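Local coordinates for protein Glp_546_48378_50642 (Giardia intestinalis, PDB 2QVW) that cleaves double-stranded RNA into short interfering RNAs in the RNA interference pathway, using RNase III domains that bind manganese, at residues 375-383 and 402-410. Numbering follows the deposited sequence.
Sequences NEALNYLVQ and KTWADMYEE. With MN (manganese (II) ion), chain P.
Leu378 lays its CD2 methyl over one face of the Tyr408 ring, a CH-pi contact 3.9 Å from Leu378 CD2 to the ring centroid, shifted toward the side of Tyr408 CD2 and CE2. Leu381 reaches the same ring obliquely from further along its helix, CD1 to Tyr408 CE1, while CG2 of Val382 meets it at the edge and rests 3.8 Å from Tyr408 CB. With CG anti to the backbone N (chi1 -169°), the tyrosine ring reaches over to Leu378, Leu381 and Val382 of the facing helix. At the second aromatic ring, the Trp404 indole, Asn379 brings OD1 up in the ring plane, 3.2 Å from Trp404 CD1; amide and indole planes are 55° apart. Between the two aromatics the helices come close: Asn379 and Ala405 have CA atoms 4.2 Å apart, and the small Ala405 CB packs 3.9 Å from Leu378 CB. The short segment axes approach to 7.6 Å and cross at 78°. Glu376, on the outer side, binds a manganese ion through OE2. Both helices belong to the first RNase III domain; a different manganese ion lies beside Glu409, in the site that Asp406 and Glu409 probably form with Glu338. Those carboxylates turn toward helix 330-356, whereas helix 421-433 packs against Leu381 and Tyr408, its Thr432 hydrogen-bonded to the tyrosine hydroxyl.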
loop_
_atom_site.group_PDB
_atom_site.type_symbol
_atom_site.label_atom_id
_atom_site.label_comp_id
_atom_site.label_asym_id
_atom_site.label_seq_id
_atom_site.Cartn_x
_atom_site.Cartn_y
_atom_site.Cartn_z
ATOM N N ASN A 375 -2.926 20.346 11.020
ATOM C CA ASN A 375 -1.726 19.591 11.379
ATOM C C ASN A 375 -1.630 19.441 12.889
ATOM O O ASN A 375 -1.348 18.356 13.392
ATOM C CB ASN A 375 -0.482 20.301 10.833
ATOM C CG ASN A 375 0.814 19.608 11.207
ATOM O OD1 ASN A 375 1.353 19.814 12.296
ATOM N ND2 ASN A 375 1.324 18.784 10.300
ATOM N N GLU A 376 -1.872 20.521 13.618
ATOM C CA GLU A 376 -1.806 20.459 15.068
ATOM C C GLU A 376 -2.742 19.380 15.583
ATOM O O GLU A 376 -2.450 18.719 16.571
ATOM C CB GLU A 376 -2.190 21.804 15.679
ATOM C CG GLU A 376 -1.309 22.954 15.233
ATOM C CD GLU A 376 -1.661 23.468 13.853
ATOM O OE1 GLU A 376 -2.642 24.225 13.737
ATOM O OE2 GLU A 376 -0.963 23.113 12.885
ATOM N N ALA A 377 -3.861 19.198 14.895
ATOM C CA ALA A 377 -4.844 18.211 15.297
ATOM C C ALA A 377 -4.393 16.794 14.968
ATOM O O ALA A 377 -4.296 15.951 15.859
ATOM C CB ALA A 377 -6.184 18.514 14.629
ATOM N N LEU A 378 -4.112 16.537 13.691
ATOM C CA LEU A 378 -3.693 15.214 13.251
ATOM C C LEU A 378 -2.443 14.755 13.961
ATOM O O LEU A 378 -2.287 13.573 14.250
ATOM C CB LEU A 378 -3.449 15.196 11.747
ATOM C CG LEU A 378 -4.643 15.449 10.819
ATOM C CD1 LEU A 378 -4.220 15.097 9.394
ATOM C CD2 LEU A 378 -5.847 14.611 11.224
ATOM N N ASN A 379 -1.546 15.690 14.238
ATOM C CA ASN A 379 -0.306 15.375 14.934
ATOM C C ASN A 379 -0.643 14.824 16.315
ATOM O O ASN A 379 0.187 14.216 16.971
ATOM C CB ASN A 379 0.544 16.643 15.066
ATOM C CG ASN A 379 1.996 16.348 15.411
ATOM O OD1 ASN A 379 2.285 15.753 16.446
ATOM N ND2 ASN A 379 2.919 16.767 14.538
ATOM N N TYR A 380 -1.879 15.038 16.744
ATOM C CA TYR A 380 -2.342 14.571 18.040
ATOM C C TYR A 380 -2.941 13.176 17.953
ATOM O O TYR A 380 -2.812 12.373 18.871
ATOM C CB TYR A 380 -3.397 15.530 18.597
ATOM C CG TYR A 380 -4.104 14.964 19.801
ATOM C CD1 TYR A 380 -3.452 14.866 21.026
ATOM C CD2 TYR A 380 -5.391 14.437 19.692
ATOM C CE1 TYR A 380 -4.053 14.254 22.113
ATOM C CE2 TYR A 380 -6.003 13.821 20.773
ATOM C CZ TYR A 380 -5.323 13.729 21.984
ATOM O OH TYR A 380 -5.891 13.082 23.062
ATOM N N LEU A 381 -3.631 12.913 16.849
ATOM C CA LEU A 381 -4.272 11.621 16.616
ATOM C C LEU A 381 -3.191 10.589 16.370
ATOM O O LEU A 381 -3.347 9.416 16.689
ATOM C CB LEU A 381 -5.193 11.690 15.391
ATOM C CG LEU A 381 -6.210 12.832 15.334
ATOM C CD1 LEU A 381 -6.974 12.728 14.036
ATOM C CD2 LEU A 381 -7.159 12.777 16.532
ATOM N N VAL A 382 -2.089 11.049 15.789
ATOM C CA VAL A 382 -0.954 10.191 15.489
ATOM C C VAL A 382 -0.230 9.819 16.782
ATOM O O VAL A 382 0.238 8.685 16.942
ATOM C CB VAL A 382 0.032 10.898 14.536
ATOM C CG1 VAL A 382 1.216 9.980 14.241
ATOM C CG2 VAL A 382 -0.691 11.298 13.246
ATOM N N GLN A 383 -0.126 10.782 17.694
ATOM C CA GLN A 383 0.507 10.543 18.985
ATOM C C GLN A 383 -0.334 9.500 19.702
ATOM O O GLN A 383 0.188 8.541 20.251
ATOM C CB GLN A 383 0.515 11.818 19.818
ATOM C CG GLN A 383 1.438 12.897 19.316
ATOM C CD GLN A 383 2.910 12.555 19.526
ATOM O OE1 GLN A 383 3.310 12.153 20.627
ATOM N NE2 GLN A 383 3.728 12.727 18.478
ATOM N N LYS A 402 9.555 16.931 7.433
ATOM C CA LYS A 402 8.855 15.705 7.798
ATOM C C LYS A 402 7.983 16.013 9.011
ATOM O O LYS A 402 8.392 16.751 9.908
ATOM C CB LYS A 402 9.871 14.599 8.129
ATOM C CG LYS A 402 9.364 13.162 7.916
ATOM C CD LYS A 402 9.279 12.761 6.434
ATOM C CE LYS A 402 7.885 12.224 6.104
ATOM N NZ LYS A 402 7.871 11.348 4.889
ATOM N N THR A 403 6.790 15.427 9.035
ATOM C CA THR A 403 5.822 15.669 10.101
ATOM C C THR A 403 5.041 14.430 10.501
ATOM O O THR A 403 4.762 13.574 9.679
ATOM C CB THR A 403 4.811 16.732 9.641
ATOM O OG1 THR A 403 5.461 18.008 9.586
ATOM C CG2 THR A 403 3.607 16.780 10.570
ATOM N N TRP A 404 4.672 14.344 11.768
ATOM C CA TRP A 404 3.900 13.202 12.218
ATOM C C TRP A 404 2.612 13.232 11.443
ATOM O O TRP A 404 2.238 12.268 10.770
ATOM C CB TRP A 404 3.529 13.318 13.697
ATOM C CG TRP A 404 4.644 13.182 14.682
ATOM C CD1 TRP A 404 4.674 13.700 15.942
ATOM C CD2 TRP A 404 5.878 12.478 14.511
ATOM N NE1 TRP A 404 5.841 13.360 16.569
ATOM C CE2 TRP A 404 6.595 12.600 15.718
ATOM C CE3 TRP A 404 6.434 11.730 13.467
ATOM C CZ2 TRP A 404 7.867 12.029 15.895
ATOM C CZ3 TRP A 404 7.696 11.156 13.645
ATOM C CH2 TRP A 404 8.389 11.300 14.853
ATOM N N ALA A 405 1.943 14.374 11.533
ATOM C CA ALA A 405 0.646 14.519 10.899
ATOM C C ALA A 405 0.565 13.857 9.540
ATOM O O ALA A 405 -0.461 13.275 9.196
ATOM C CB ALA A 405 0.275 15.973 10.791
ATOM N N ASP A 406 1.652 13.940 8.776
ATOM C CA ASP A 406 1.720 13.361 7.440
ATOM C C ASP A 406 1.342 11.896 7.475
ATOM O O ASP A 406 0.659 11.392 6.577
ATOM C CB ASP A 406 3.135 13.471 6.875
ATOM C CG ASP A 406 3.684 14.870 6.936
ATOM O OD1 ASP A 406 4.842 15.050 6.496
ATOM O OD2 ASP A 406 2.965 15.777 7.421
ATOM N N MET A 407 1.806 11.210 8.513
ATOM C CA MET A 407 1.531 9.794 8.658
ATOM C C MET A 407 0.033 9.508 8.642
ATOM O O MET A 407 -0.413 8.520 8.057
ATOM C CB MET A 407 2.159 9.257 9.948
ATOM C CG MET A 407 3.683 9.099 9.892
ATOM S SD MET A 407 4.376 8.141 11.278
ATOM C CE MET A 407 5.418 9.345 12.002
ATOM N N TYR A 408 -0.750 10.377 9.270
ATOM C CA TYR A 408 -2.195 10.183 9.311
ATOM C C TYR A 408 -2.777 10.134 7.908
ATOM O O TYR A 408 -3.496 9.209 7.566
ATOM C CB TYR A 408 -2.856 11.312 10.086
ATOM C CG TYR A 408 -4.306 11.043 10.408
ATOM C CD1 TYR A 408 -4.666 10.385 11.582
ATOM C CD2 TYR A 408 -5.323 11.451 9.539
ATOM C CE1 TYR A 408 -6.003 10.140 11.888
ATOM C CE2 TYR A 408 -6.657 11.213 9.830
ATOM C CZ TYR A 408 -6.994 10.559 11.007
ATOM O OH TYR A 408 -8.315 10.324 11.308
ATOM N N GLU A 409 -2.454 11.141 7.101
ATOM C CA GLU A 409 -2.941 11.238 5.731
ATOM C C GLU A 409 -2.430 10.078 4.883
ATOM O O GLU A 409 -3.111 9.614 3.969
ATOM C CB GLU A 409 -2.484 12.563 5.122
ATOM C CG GLU A 409 -2.820 13.781 5.963
ATOM C CD GLU A 409 -2.109 15.037 5.485
ATOM O OE1 GLU A 409 -0.869 15.002 5.324
ATOM O OE2 GLU A 409 -2.787 16.066 5.276
ATOM N N GLU A 410 -1.220 9.623 5.179
ATOM C CA GLU A 410 -0.623 8.509 4.461
ATOM C C GLU A 410 -1.474 7.263 4.722
ATOM O O GLU A 410 -1.883 6.583 3.789
ATOM C CB GLU A 410 0.803 8.306 4.958
ATOM C CG GLU A 410 1.704 7.450 4.075
ATOM C CD GLU A 410 1.433 5.963 4.190
ATOM O OE1 GLU A 410 0.871 5.518 5.212
ATOM O OE2 GLU A 410 1.805 5.229 3.256
HETATM MN MN MN P . -1.966 23.522 10.804
#